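Local atomic coordinates of Emp46p (Saccharomyces cerevisiae, PDB entry 2A6V), a protein that acts as a calcium-independent cargo receptor in the secretion of glycoproteins, recognising their carbohydrate through a legume-lectin-like beta-sandwich domain. Residues Y11-L16 and S27-G32; L17-T20 and K24-S27; P58-K63 and L217-I222; T126-D131 and L136-S141; L160-N165 and H170-Q175. All blocks are in the same frame, centred on the assembly; numbering follows the deposited sequence.

Overall arrangement
From the N terminus, the incoming loop 11-16 is tied in contact 1 to 27-32, the start of edge strand 29-33 in one sheet of the beta sandwich. Contact 2 closes a shorter loop around helix 22-25, inside the loop that contact 1 closes; both end on the same run of chain and touch one potassium ion. Contact 3 spans most of the sequence, bringing the 58-63 connection against the end of the last strand, 209-218, and touches contact 1. Within that span lie contact 4, a second potassium site at the other side of the chain, and contact 5, a hairpin of the other sheet that touches contact 3.

Contact 1: residues Y11-L16 and S27-G32; sequences YSLPNL and SQWTLG. With K (potassium ion), chain D.
Trp29 reaches from the start of strand 29-33 to the incoming loop 11-16. Its CG is trans to the backbone carbonyl carbon (chi1 -71°), which carries the indole from CB toward Ser12 and Leu13. Along the pyrrole part of the ring, Trp29 CG, CD1, NE1, CD2 and CE2 all lie under Leu13 CD2, with CE2 nearest at 3.5 Å. That methyl sits over one face as a CH-pi contact, 3.5 Å from the centroid of the five-membered ring and 12° off its normal. Farther out, Leu13 CG comes to 3.8 Å from Trp29 CZ2, and the two side chains cross nearly at right angles.

The indole N-H projects from the ring's edge. Trp29 NE1 donates to Ser12 O at 3.0 Å, with a nearly straight N-H...O angle of 163°. The acceptor lies in the indole plane, whereas the donor stands well above the carbonyl plane of Ser12. Strand 51-56 packs on the same tryptophan through Leu54 and Leu56, and Met215 of strand 209-218 touches it as well.

At the other end of the residue, Trp29 O binds a potassium ion at 2.6 Å, sharing it with Leu26 O and two waters. The buried indole N-H is thus satisfied by a loop carbonyl while its ring is packed by leucine, so polar and apolar contacts together fix the ring's rotation and join the N-terminal loop to the sandwich.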
# COMPACT_ATOMS: atom_id res chain seq x y z
N TYR A 11 5.32 -14.28 0.43
CA TYR A 11 4.53 -13.08 0.22
C TYR A 11 5.00 -11.91 1.09
O TYR A 11 4.23 -11.00 1.41
CB TYR A 11 3.07 -13.40 0.51
CG TYR A 11 2.43 -14.32 -0.51
CD1 TYR A 11 1.71 -13.80 -1.57
CD2 TYR A 11 2.54 -15.70 -0.41
CE1 TYR A 11 1.11 -14.63 -2.53
CE2 TYR A 11 1.95 -16.54 -1.36
CZ TYR A 11 1.24 -16.00 -2.41
OH TYR A 11 0.65 -16.85 -3.33
N SER A 12 6.27 -11.91 1.45
CA SER A 12 6.89 -10.82 2.20
C SER A 12 8.11 -10.29 1.48
O SER A 12 8.61 -10.90 0.54
CB SER A 12 7.31 -11.30 3.60
OG SER A 12 6.22 -11.86 4.31
N LEU A 13 8.54 -9.10 1.86
CA LEU A 13 9.85 -8.61 1.46
C LEU A 13 10.88 -9.28 2.36
O LEU A 13 10.63 -9.49 3.55
CB LEU A 13 9.96 -7.09 1.60
CG LEU A 13 9.35 -6.26 0.48
CD1 LEU A 13 9.37 -4.77 0.86
CD2 LEU A 13 10.05 -6.51 -0.89
N PRO A 14 12.05 -9.56 1.81
CA PRO A 14 13.14 -10.05 2.65
C PRO A 14 13.63 -8.88 3.50
O PRO A 14 13.23 -7.73 3.25
CB PRO A 14 14.20 -10.47 1.63
CG PRO A 14 13.99 -9.56 0.51
CD PRO A 14 12.47 -9.37 0.42
N ASN A 15 14.47 -9.14 4.48
CA ASN A 15 15.03 -8.04 5.22
C ASN A 15 15.91 -7.29 4.23
O ASN A 15 16.88 -7.81 3.72
CB ASN A 15 15.80 -8.51 6.45
CG ASN A 15 16.44 -7.37 7.16
OD1 ASN A 15 17.42 -6.80 6.68
ND2 ASN A 15 15.88 -6.97 8.30
N LEU A 16 15.51 -6.07 3.89
CA LEU A 16 16.12 -5.34 2.79
C LEU A 16 17.57 -4.99 3.03
O LEU A 16 18.36 -4.95 2.11
CB LEU A 16 15.34 -4.07 2.51
CG LEU A 16 13.92 -4.29 2.05
CD1 LEU A 16 13.27 -2.95 1.84
CD2 LEU A 16 13.85 -5.17 0.81
N SER A 27 12.86 -12.12 -6.04
CA SER A 27 12.30 -12.78 -7.22
C SER A 27 10.78 -12.80 -7.31
O SER A 27 10.23 -12.83 -8.40
CB SER A 27 12.86 -14.21 -7.33
OG SER A 27 12.32 -15.04 -6.34
N GLN A 28 10.13 -12.72 -6.16
CA GLN A 28 8.68 -12.75 -6.06
C GLN A 28 8.06 -11.34 -6.20
O GLN A 28 6.84 -11.20 -6.13
CB GLN A 28 8.28 -13.40 -4.71
CG GLN A 28 8.44 -14.92 -4.62
CD GLN A 28 8.14 -15.70 -5.87
OE1 GLN A 28 9.06 -16.23 -6.51
NE2 GLN A 28 6.87 -15.81 -6.20
N TRP A 29 8.90 -10.32 -6.40
CA TRP A 29 8.45 -8.91 -6.45
C TRP A 29 8.74 -8.29 -7.80
O TRP A 29 9.82 -8.49 -8.38
CB TRP A 29 9.15 -8.08 -5.36
CG TRP A 29 8.66 -8.41 -4.00
CD1 TRP A 29 9.10 -9.39 -3.18
CD2 TRP A 29 7.59 -7.76 -3.31
NE1 TRP A 29 8.37 -9.43 -2.02
CE2 TRP A 29 7.43 -8.42 -2.07
CE3 TRP A 29 6.73 -6.70 -3.63
CZ2 TRP A 29 6.46 -8.04 -1.12
CZ3 TRP A 29 5.76 -6.31 -2.69
CH2 TRP A 29 5.65 -6.99 -1.46
N THR A 30 7.80 -7.47 -8.26
CA THR A 30 7.99 -6.63 -9.43
C THR A 30 8.28 -5.21 -8.99
O THR A 30 7.49 -4.62 -8.26
CB THR A 30 6.72 -6.63 -10.29
OG1 THR A 30 6.47 -7.97 -10.74
CG2 THR A 30 6.90 -5.81 -11.55
N LEU A 31 9.40 -4.66 -9.45
CA LEU A 31 9.79 -3.28 -9.20
C LEU A 31 9.31 -2.48 -10.38
O LEU A 31 9.72 -2.72 -11.52
CB LEU A 31 11.32 -3.16 -9.08
CG LEU A 31 11.87 -3.47 -7.70
CD1 LEU A 31 11.49 -4.84 -7.25
CD2 LEU A 31 13.38 -3.27 -7.71
N GLY A 32 8.44 -1.53 -10.13
CA GLY A 32 7.85 -0.73 -11.19
C GLY A 32 8.39 0.67 -11.24
O GLY A 32 8.65 1.29 -10.20
K K D . 12.33 -8.79 -8.84
O HOH W 1 11.56 -9.68 -11.80
O HOH W 2 14.71 -7.17 -8.29

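Contact 2: residues L17-T20 and K24-S27; sequences LEVT and KELS. With K (potassium ion), chain D.
Val19 lays its two methyls along the carboxylate of Glu25, CG1 beside OE1 and CG2 beside OE2, each pair 3.8 Å apart, the two side chains running past one another head to tail. The contact closes a short helical loop around helix 22-25, in the connection leading to the edge strand 29-33 of the lectin sandwich. Glu25 stretches out from the end of this helix back over the residues that lead into it.

Its OE1 takes the backbone N-H of Thr20 at 3.0 Å, with an N-H...O angle of 158°; the donor arrives on the syn side, 23° out of the carboxylate plane. The hydroxyl OG1 of Thr20 adds a weak bond to the same oxygen at 3.4 Å, and Asp21 N is a further donor to it. The glutamate therefore gathers the N-H groups of the two residues just ahead of the helix that carries it, and their donation would probably favour its charged form.

Just beyond the helix, Leu26 leaves helical geometry and turns its carbonyl to the potassium ion, 2.8 Å from Leu26 O. The second carboxylate oxygen, meanwhile, is reached through water 3, which donates to Glu25 OE2 and to Glu18 O, 3.0 Å from each.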
# COMPACT_ATOMS: atom_id res chain seq x y z
N LEU A 17 17.90 -4.67 4.28
CA LEU A 17 19.25 -4.30 4.60
C LEU A 17 20.18 -5.48 4.42
O LEU A 17 21.29 -5.32 3.92
CB LEU A 17 19.34 -3.81 6.04
CG LEU A 17 20.69 -3.24 6.43
CD1 LEU A 17 21.11 -2.07 5.58
CD2 LEU A 17 20.65 -2.86 7.88
N GLU A 18 19.69 -6.67 4.78
CA GLU A 18 20.49 -7.89 4.79
C GLU A 18 20.59 -8.56 3.42
O GLU A 18 21.30 -9.55 3.27
CB GLU A 18 19.92 -8.89 5.80
CG GLU A 18 20.10 -8.45 7.25
CD GLU A 18 19.24 -9.25 8.20
OE1 GLU A 18 18.72 -8.65 9.16
OE2 GLU A 18 19.08 -10.47 8.00
N VAL A 19 19.90 -8.03 2.42
CA VAL A 19 19.97 -8.59 1.07
C VAL A 19 21.42 -8.60 0.59
O VAL A 19 22.13 -7.61 0.76
CB VAL A 19 19.08 -7.80 0.08
CG1 VAL A 19 19.37 -8.22 -1.38
CG2 VAL A 19 17.59 -8.01 0.39
N THR A 20 21.85 -9.73 0.05
CA THR A 20 23.16 -9.87 -0.62
C THR A 20 23.03 -10.17 -2.11
O THR A 20 23.96 -9.93 -2.88
CB THR A 20 23.97 -10.99 0.02
OG1 THR A 20 23.27 -12.23 -0.12
CG2 THR A 20 24.14 -10.79 1.51
N LYS A 24 17.83 -12.86 -6.44
CA LYS A 24 17.27 -14.05 -5.80
C LYS A 24 16.22 -13.70 -4.75
O LYS A 24 15.13 -14.26 -4.73
CB LYS A 24 18.38 -14.89 -5.18
CG LYS A 24 17.88 -16.14 -4.44
CD LYS A 24 18.96 -17.22 -4.25
CE LYS A 24 20.40 -16.73 -4.49
NZ LYS A 24 20.84 -16.97 -5.91
N GLU A 25 16.55 -12.76 -3.87
CA GLU A 25 15.73 -12.53 -2.69
C GLU A 25 14.52 -11.66 -3.01
O GLU A 25 13.59 -11.64 -2.24
CB GLU A 25 16.56 -11.91 -1.55
CG GLU A 25 17.77 -12.76 -1.16
CD GLU A 25 18.67 -12.06 -0.16
OE1 GLU A 25 19.86 -11.86 -0.48
OE2 GLU A 25 18.18 -11.71 0.94
N LEU A 26 14.53 -11.00 -4.17
CA LEU A 26 13.36 -10.21 -4.60
C LEU A 26 12.64 -10.83 -5.79
O LEU A 26 11.88 -10.17 -6.48
CB LEU A 26 13.78 -8.77 -4.92
CG LEU A 26 14.37 -7.97 -3.76
CD1 LEU A 26 14.98 -6.67 -4.31
CD2 LEU A 26 13.31 -7.69 -2.74
N SER A 27 12.86 -12.12 -6.04
CA SER A 27 12.30 -12.78 -7.22
C SER A 27 10.78 -12.80 -7.31
O SER A 27 10.23 -12.83 -8.40
CB SER A 27 12.86 -14.21 -7.33
OG SER A 27 12.32 -15.04 -6.34
K K D . 12.33 -8.79 -8.84
O HOH W 3 20.53 -12.39 2.73
O HOH W 1 11.56 -9.68 -11.80
O HOH W 2 14.71 -7.17 -8.29

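Contact 3: residues P58-K63 and L217-I222; sequences PEYSIK and LYDGVI
One face of the Tyr60 ring carries a methyl of Leu217, and Asp219 OD1 lies off its rim, roughly level with the ring. The methyl is CD1, almost centred above the ring at 3.9 Å from the centroid and only 7° off the normal, a CH-pi contact. The other branch, CD2, slips toward the phenol end and lies 3.6 Å from Tyr60 CE1.

With its CG turned away from the backbone nitrogen (chi1 -173°), Tyr60 extends across from the 58-63 connection to the end of strand 209-218. There its OH donates to Asp219 OD1 over a short 2.6 Å. The carboxylate is turned 24° from the ring plane and is met on its anti side, with the hydroxyl tilted out of the carboxylate plane.

Tyr11 packs edge-to-face with the Tyr60 ring, while Met66 and Ile197 bring strands 66-75 and 196-202 against it, so the tyrosine fills space between the two sheets of the sandwich. Asn8 ND2 gives a second hydrogen bond to Asp219 OD1.

Two donors on one oxygen would help to hold its negative charge at the surface, while the buried phenol, packed among largely apolar side chains, keeps a partner for its proton where the last strand gives way to the C-terminal tail.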
# COMPACT_ATOMS: atom_id res chain seq x y z
N PRO A 58 3.01 -13.39 -7.22
CA PRO A 58 1.96 -14.40 -7.00
C PRO A 58 0.72 -13.76 -6.40
O PRO A 58 0.84 -12.88 -5.55
CB PRO A 58 2.60 -15.34 -5.98
CG PRO A 58 3.55 -14.52 -5.23
CD PRO A 58 4.05 -13.48 -6.20
N GLU A 59 -0.45 -14.17 -6.87
CA GLU A 59 -1.70 -13.80 -6.20
C GLU A 59 -1.81 -14.57 -4.89
O GLU A 59 -1.34 -15.70 -4.79
CB GLU A 59 -2.91 -14.12 -7.08
CG GLU A 59 -2.88 -13.38 -8.40
CD GLU A 59 -4.22 -13.33 -9.09
OE1 GLU A 59 -4.93 -14.36 -9.07
OE2 GLU A 59 -4.54 -12.27 -9.66
N TYR A 60 -2.41 -13.94 -3.89
CA TYR A 60 -2.59 -14.54 -2.58
C TYR A 60 -4.02 -15.06 -2.38
O TYR A 60 -4.98 -14.36 -2.65
CB TYR A 60 -2.30 -13.51 -1.49
CG TYR A 60 -2.31 -14.09 -0.10
CD1 TYR A 60 -1.26 -14.87 0.34
CD2 TYR A 60 -3.37 -13.86 0.78
CE1 TYR A 60 -1.25 -15.41 1.61
CE2 TYR A 60 -3.37 -14.39 2.06
CZ TYR A 60 -2.30 -15.17 2.48
OH TYR A 60 -2.27 -15.69 3.75
N SER A 61 -4.14 -16.29 -1.90
CA SER A 61 -5.42 -16.87 -1.51
C SER A 61 -5.42 -17.09 0.00
O SER A 61 -4.52 -17.74 0.54
CB SER A 61 -5.66 -18.18 -2.28
OG SER A 61 -5.84 -17.92 -3.66
N ILE A 62 -6.41 -16.53 0.69
CA ILE A 62 -6.48 -16.62 2.14
C ILE A 62 -6.89 -18.03 2.56
O ILE A 62 -7.70 -18.66 1.90
CB ILE A 62 -7.50 -15.60 2.71
CG1 ILE A 62 -6.87 -14.22 2.77
CG2 ILE A 62 -8.00 -16.02 4.11
CD1 ILE A 62 -7.85 -13.14 3.10
N LYS A 63 -6.31 -18.49 3.66
CA LYS A 63 -6.74 -19.72 4.31
C LYS A 63 -7.88 -19.39 5.29
O LYS A 63 -9.04 -19.53 4.93
CB LYS A 63 -5.54 -20.40 5.00
CG LYS A 63 -5.66 -21.92 5.16
CD LYS A 63 -6.67 -22.33 6.25
CE LYS A 63 -6.17 -23.49 7.12
NZ LYS A 63 -6.91 -24.77 6.85
N LEU A 217 3.73 -10.45 5.36
CA LEU A 217 2.39 -10.99 5.36
C LEU A 217 2.40 -12.20 6.28
O LEU A 217 3.37 -12.96 6.28
CB LEU A 217 1.91 -11.39 3.96
CG LEU A 217 0.54 -12.07 3.89
CD1 LEU A 217 -0.14 -11.77 2.58
CD2 LEU A 217 0.58 -13.62 4.11
N TYR A 218 1.33 -12.37 7.05
CA TYR A 218 1.14 -13.53 7.92
C TYR A 218 -0.16 -14.21 7.56
O TYR A 218 -1.17 -13.57 7.31
CB TYR A 218 1.08 -13.12 9.41
CG TYR A 218 2.23 -12.30 9.95
CD1 TYR A 218 3.18 -12.87 10.79
CD2 TYR A 218 2.36 -10.95 9.64
CE1 TYR A 218 4.24 -12.11 11.29
CE2 TYR A 218 3.40 -10.20 10.13
CZ TYR A 218 4.33 -10.77 10.95
OH TYR A 218 5.37 -9.99 11.42
N ASP A 219 -0.14 -15.54 7.59
CA ASP A 219 -1.30 -16.33 7.23
C ASP A 219 -2.25 -16.44 8.43
O ASP A 219 -2.81 -17.50 8.71
CB ASP A 219 -0.88 -17.75 6.81
CG ASP A 219 -0.06 -17.79 5.52
OD1 ASP A 219 -0.18 -16.91 4.65
OD2 ASP A 219 0.73 -18.73 5.29
N GLY A 220 -2.44 -15.35 9.16
CA GLY A 220 -3.33 -15.33 10.29
C GLY A 220 -3.41 -13.96 10.94
O GLY A 220 -2.73 -13.02 10.53
N VAL A 221 -4.27 -13.85 11.95
CA VAL A 221 -4.41 -12.66 12.77
C VAL A 221 -3.41 -12.76 13.89
O VAL A 221 -3.44 -13.71 14.67
CB VAL A 221 -5.81 -12.57 13.41
CG1 VAL A 221 -5.95 -11.26 14.19
CG2 VAL A 221 -6.91 -12.74 12.36
N ILE A 222 -2.54 -11.77 13.99
CA ILE A 222 -1.46 -11.82 14.96
C ILE A 222 -1.85 -11.11 16.26
O ILE A 222 -2.62 -10.15 16.23
CB ILE A 222 -0.15 -11.24 14.35
CG1 ILE A 222 -0.27 -9.75 14.01
CG2 ILE A 222 0.26 -12.04 13.10
CD1 ILE A 222 1.03 -9.13 13.56

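Contact 4: residues T126-D131 and L136-S141; sequences TAYLND and LDIESS. With K (potassium ion), chain C.
No direct hydrogen bond joins Tyr128 to the loop 136-141; a potassium ion stands between them. The phenol oxygen Tyr128 OH binds the metal at 2.9 Å, a ligand from strand 124-131. From the loop come three backbone carbonyls: Ile138 O and Ser141 O at 2.6 Å from potassium, and Glu139 O somewhat farther. Waters 4 and 5 complete the six oxygens. Tyr128 OH and Ile138 O approach each other as fellow ligands, and the metal lies at the edge of the ring, in its plane. Ser141 O stands at that edge too, 3.4 Å from Tyr128 CE1.

Apolar groups pack on the tyrosine as well. Leu136 CD1 meets Tyr128 CB at 3.7 Å, and Ile138 CD1 comes equally near Tyr128 CZ; both side chains cross the tyrosine at about a right angle. A trans first torsion in Ile138 (N-CA-CB-CG1 -165°) carries CD1 there. Met112, on the neighbouring strand 111-115, touches both Tyr128 and Ile138.

Second-shell bonds probably help to hold the loop so that its carbonyls converge. Asp137 OD2 accepts from Ser140 N at 2.9 Å, an Asx motif, with the donor well above the carboxylate plane. The backbone bond from Ser141 N to Asp137 O tightens the turn, and Asp137 N donates to Ser141 OG.

This is a potassium site on the concanavalin-like sandwich of a lectin domain described as calcium-independent: a phenol oxygen, main-chain carbonyls and water, gathered by a loop that follows a strand.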
# COMPACT_ATOMS: atom_id res chain seq x y z
N THR A 126 -7.04 7.55 3.74
CA THR A 126 -8.38 7.36 3.18
C THR A 126 -8.46 6.05 2.45
O THR A 126 -7.51 5.69 1.74
CB THR A 126 -8.81 8.54 2.27
OG1 THR A 126 -7.75 8.89 1.35
CG2 THR A 126 -9.09 9.79 3.11
N ALA A 127 -9.52 5.30 2.68
CA ALA A 127 -9.69 3.96 2.13
C ALA A 127 -10.82 3.96 1.12
O ALA A 127 -11.93 4.40 1.43
CB ALA A 127 -9.94 2.97 3.26
N TYR A 128 -10.54 3.44 -0.07
CA TYR A 128 -11.48 3.47 -1.17
C TYR A 128 -11.68 2.05 -1.68
O TYR A 128 -10.74 1.26 -1.79
CB TYR A 128 -10.90 4.29 -2.32
CG TYR A 128 -10.81 5.76 -2.08
CD1 TYR A 128 -11.79 6.62 -2.59
CD2 TYR A 128 -9.73 6.33 -1.42
CE1 TYR A 128 -11.71 7.98 -2.40
CE2 TYR A 128 -9.64 7.73 -1.23
CZ TYR A 128 -10.67 8.54 -1.73
OH TYR A 128 -10.61 9.91 -1.56
N LEU A 129 -12.92 1.74 -2.04
CA LEU A 129 -13.26 0.52 -2.73
C LEU A 129 -13.73 0.85 -4.14
O LEU A 129 -14.44 1.82 -4.35
CB LEU A 129 -14.38 -0.20 -1.98
CG LEU A 129 -13.99 -1.03 -0.78
CD1 LEU A 129 -15.25 -1.40 0.01
CD2 LEU A 129 -13.23 -2.27 -1.21
N ASN A 130 -13.31 0.06 -5.11
CA ASN A 130 -13.83 0.16 -6.46
C ASN A 130 -14.15 -1.25 -6.93
O ASN A 130 -13.47 -2.19 -6.58
CB ASN A 130 -12.80 0.85 -7.38
CG ASN A 130 -13.40 1.30 -8.70
OD1 ASN A 130 -14.56 1.01 -9.01
ND2 ASN A 130 -12.61 2.03 -9.48
N ASP A 131 -15.24 -1.39 -7.68
CA ASP A 131 -15.69 -2.69 -8.17
C ASP A 131 -15.39 -2.91 -9.65
O ASP A 131 -15.90 -3.86 -10.26
CB ASP A 131 -17.20 -2.86 -7.92
CG ASP A 131 -18.04 -1.81 -8.62
OD1 ASP A 131 -17.51 -1.01 -9.42
OD2 ASP A 131 -19.27 -1.72 -8.42
N LEU A 136 -12.39 5.92 -10.49
CA LEU A 136 -12.25 6.62 -9.22
C LEU A 136 -11.64 7.97 -9.50
O LEU A 136 -10.49 8.05 -9.95
CB LEU A 136 -11.35 5.82 -8.28
CG LEU A 136 -11.34 6.20 -6.78
CD1 LEU A 136 -10.70 5.08 -5.96
CD2 LEU A 136 -10.57 7.48 -6.50
N ASP A 137 -12.41 9.03 -9.24
CA ASP A 137 -11.90 10.40 -9.26
C ASP A 137 -11.55 10.74 -7.83
O ASP A 137 -12.43 10.80 -6.98
CB ASP A 137 -12.93 11.40 -9.82
CG ASP A 137 -12.63 12.83 -9.41
OD1 ASP A 137 -11.45 13.26 -9.45
OD2 ASP A 137 -13.51 13.61 -9.01
N ILE A 138 -10.28 10.97 -7.55
CA ILE A 138 -9.84 11.06 -6.16
C ILE A 138 -10.53 12.20 -5.44
O ILE A 138 -10.75 12.11 -4.24
CB ILE A 138 -8.28 11.17 -6.08
CG1 ILE A 138 -7.79 10.89 -4.66
CG2 ILE A 138 -7.82 12.53 -6.56
CD1 ILE A 138 -8.12 9.52 -4.18
N GLU A 139 -10.92 13.25 -6.15
CA GLU A 139 -11.61 14.37 -5.51
C GLU A 139 -13.06 14.01 -5.15
O GLU A 139 -13.45 14.09 -3.99
CB GLU A 139 -11.54 15.59 -6.42
CG GLU A 139 -12.26 16.83 -5.93
CD GLU A 139 -12.17 17.99 -6.91
OE1 GLU A 139 -11.94 17.74 -8.12
OE2 GLU A 139 -12.35 19.14 -6.47
N SER A 140 -13.85 13.59 -6.13
CA SER A 140 -15.29 13.41 -5.94
C SER A 140 -15.76 12.00 -5.52
O SER A 140 -16.84 11.87 -4.93
CB SER A 140 -16.05 13.83 -7.22
OG SER A 140 -15.74 12.98 -8.30
N SER A 141 -15.01 10.96 -5.83
CA SER A 141 -15.39 9.61 -5.43
C SER A 141 -15.24 9.46 -3.93
O SER A 141 -14.28 9.96 -3.35
CB SER A 141 -14.54 8.54 -6.10
OG SER A 141 -14.70 8.62 -7.49
K K C . -12.62 11.76 -2.41
O HOH W 4 -11.50 13.88 -0.92
O HOH W 5 -14.84 12.09 -0.66

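Contact 5: residues L160-N165 and H170-Q175; sequences LRLTYN and HLLKLQ
Strands 158-165 and 171-176 form a beta hairpin in one sheet of the lectin sandwich, running antiparallel with axes 4.7 Å apart. Arg161 with Gln175 and Thr163 with Lys173 are hydrogen-bonded pairs, each joined by two backbone bonds; Thr163 N to Lys173 O, for example, spans 2.9 Å. Toward the turn, Asn165 N donates to Leu171 O, while the return bond from Leu171 N is weak.

Leu160, Leu162, Leu172 and Leu174 share the face turned to the other sheet, where Ile113 of strand 111-115 meets three of them. Leu174 CD2 touches both Leu160 CD2 and Leu162 CB, 3.8 Å from each.

On the opposite face, Arg161 and Gln175 run side by side with their guanidinium and amide planes 64° apart. Gln175 OE1 lies 3.3 Å from Arg161 CD, at the edge of the guanidinium; the arginine's NE forms a salt bridge with Glu69. Water 6 lies among Gln175 OE1, Arg161 O and Thr163 OG1, within hydrogen-bonding distance of all three.

Near the turn Tyr164 stretches alongside His170. The two rings approach through their margins without stacking, with planes at 27°. Their link is a short hydrogen bond, 2.6 Å from Tyr164 OH to His170 ND1; the position of its proton is not settled.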
# COMPACT_ATOMS: atom_id res chain seq x y z
N LEU A 160 1.77 0.39 8.82
CA LEU A 160 0.39 0.14 8.49
C LEU A 160 0.15 -1.34 8.68
O LEU A 160 0.87 -2.17 8.10
CB LEU A 160 0.12 0.57 7.04
CG LEU A 160 -1.27 0.28 6.48
CD1 LEU A 160 -1.65 1.35 5.47
CD2 LEU A 160 -1.34 -1.12 5.88
N ARG A 161 -0.81 -1.69 9.53
CA ARG A 161 -1.13 -3.08 9.77
C ARG A 161 -2.58 -3.33 9.40
O ARG A 161 -3.50 -2.76 10.01
CB ARG A 161 -0.90 -3.48 11.22
CG ARG A 161 -1.29 -4.93 11.44
CD ARG A 161 -1.29 -5.38 12.87
NE ARG A 161 0.06 -5.40 13.40
CZ ARG A 161 0.39 -5.26 14.69
NH1 ARG A 161 -0.54 -5.08 15.63
NH2 ARG A 161 1.68 -5.30 15.04
N LEU A 162 -2.80 -4.21 8.44
CA LEU A 162 -4.12 -4.56 7.96
C LEU A 162 -4.39 -6.00 8.39
O LEU A 162 -3.65 -6.90 8.00
CB LEU A 162 -4.18 -4.44 6.43
CG LEU A 162 -5.51 -4.74 5.72
CD1 LEU A 162 -5.55 -4.14 4.33
CD2 LEU A 162 -5.75 -6.22 5.62
N THR A 163 -5.41 -6.19 9.21
CA THR A 163 -5.82 -7.54 9.64
C THR A 163 -7.20 -7.83 9.05
O THR A 163 -8.06 -6.96 9.05
CB THR A 163 -5.79 -7.69 11.19
OG1 THR A 163 -6.54 -6.65 11.83
CG2 THR A 163 -4.44 -7.48 11.74
N TYR A 164 -7.40 -9.03 8.52
CA TYR A 164 -8.65 -9.34 7.85
C TYR A 164 -9.03 -10.77 8.17
O TYR A 164 -8.25 -11.68 7.96
CB TYR A 164 -8.52 -9.15 6.34
CG TYR A 164 -9.68 -9.68 5.54
CD1 TYR A 164 -10.96 -9.17 5.68
CD2 TYR A 164 -9.50 -10.73 4.67
CE1 TYR A 164 -12.02 -9.68 4.93
CE2 TYR A 164 -10.55 -11.25 3.93
CZ TYR A 164 -11.80 -10.73 4.06
OH TYR A 164 -12.82 -11.27 3.30
N ASN A 165 -10.24 -10.94 8.68
CA ASN A 165 -10.71 -12.24 9.15
C ASN A 165 -12.09 -12.55 8.60
O ASN A 165 -13.08 -12.14 9.18
CB ASN A 165 -10.72 -12.28 10.68
CG ASN A 165 -11.06 -13.66 11.21
OD1 ASN A 165 -11.20 -14.61 10.44
ND2 ASN A 165 -11.15 -13.77 12.51
N HIS A 170 -15.81 -11.05 8.02
CA HIS A 170 -15.00 -10.16 7.18
C HIS A 170 -14.55 -8.89 7.89
O HIS A 170 -14.43 -7.83 7.27
CB HIS A 170 -15.77 -9.81 5.90
CG HIS A 170 -16.10 -11.01 5.08
ND1 HIS A 170 -15.16 -11.65 4.30
CD2 HIS A 170 -17.25 -11.72 4.96
CE1 HIS A 170 -15.73 -12.69 3.71
NE2 HIS A 170 -16.99 -12.76 4.10
N LEU A 171 -14.28 -8.99 9.19
CA LEU A 171 -13.74 -7.85 9.91
C LEU A 171 -12.35 -7.53 9.37
O LEU A 171 -11.47 -8.37 9.39
CB LEU A 171 -13.67 -8.13 11.41
CG LEU A 171 -13.20 -6.97 12.28
CD1 LEU A 171 -14.11 -5.74 12.16
CD2 LEU A 171 -13.07 -7.40 13.71
N LEU A 172 -12.20 -6.31 8.87
CA LEU A 172 -10.92 -5.74 8.48
C LEU A 172 -10.61 -4.59 9.43
O LEU A 172 -11.42 -3.67 9.61
CB LEU A 172 -10.99 -5.24 7.05
CG LEU A 172 -9.64 -4.85 6.45
CD1 LEU A 172 -9.65 -5.12 4.97
CD2 LEU A 172 -9.31 -3.36 6.74
N LYS A 173 -9.44 -4.64 10.05
CA LYS A 173 -8.94 -3.58 10.89
C LYS A 173 -7.68 -2.99 10.27
O LYS A 173 -6.83 -3.72 9.78
CB LYS A 173 -8.60 -4.12 12.27
CG LYS A 173 -8.17 -3.12 13.28
CD LYS A 173 -8.37 -3.67 14.69
CE LYS A 173 -7.34 -4.70 15.03
NZ LYS A 173 -7.51 -5.13 16.45
N LEU A 174 -7.58 -1.68 10.31
CA LEU A 174 -6.42 -0.99 9.79
C LEU A 174 -5.84 -0.18 10.91
O LEU A 174 -6.49 0.76 11.40
CB LEU A 174 -6.83 -0.10 8.62
CG LEU A 174 -5.75 0.42 7.67
CD1 LEU A 174 -4.86 1.39 8.33
CD2 LEU A 174 -4.96 -0.74 7.05
N GLN A 175 -4.62 -0.50 11.33
CA GLN A 175 -3.92 0.26 12.36
C GLN A 175 -2.73 0.99 11.75
O GLN A 175 -2.10 0.51 10.83
CB GLN A 175 -3.40 -0.67 13.46
CG GLN A 175 -4.47 -1.46 14.22
CD GLN A 175 -3.85 -2.60 14.99
OE1 GLN A 175 -3.57 -3.65 14.43
NE2 GLN A 175 -3.60 -2.37 16.27
O HOH W 6 -4.85 -4.32 12.17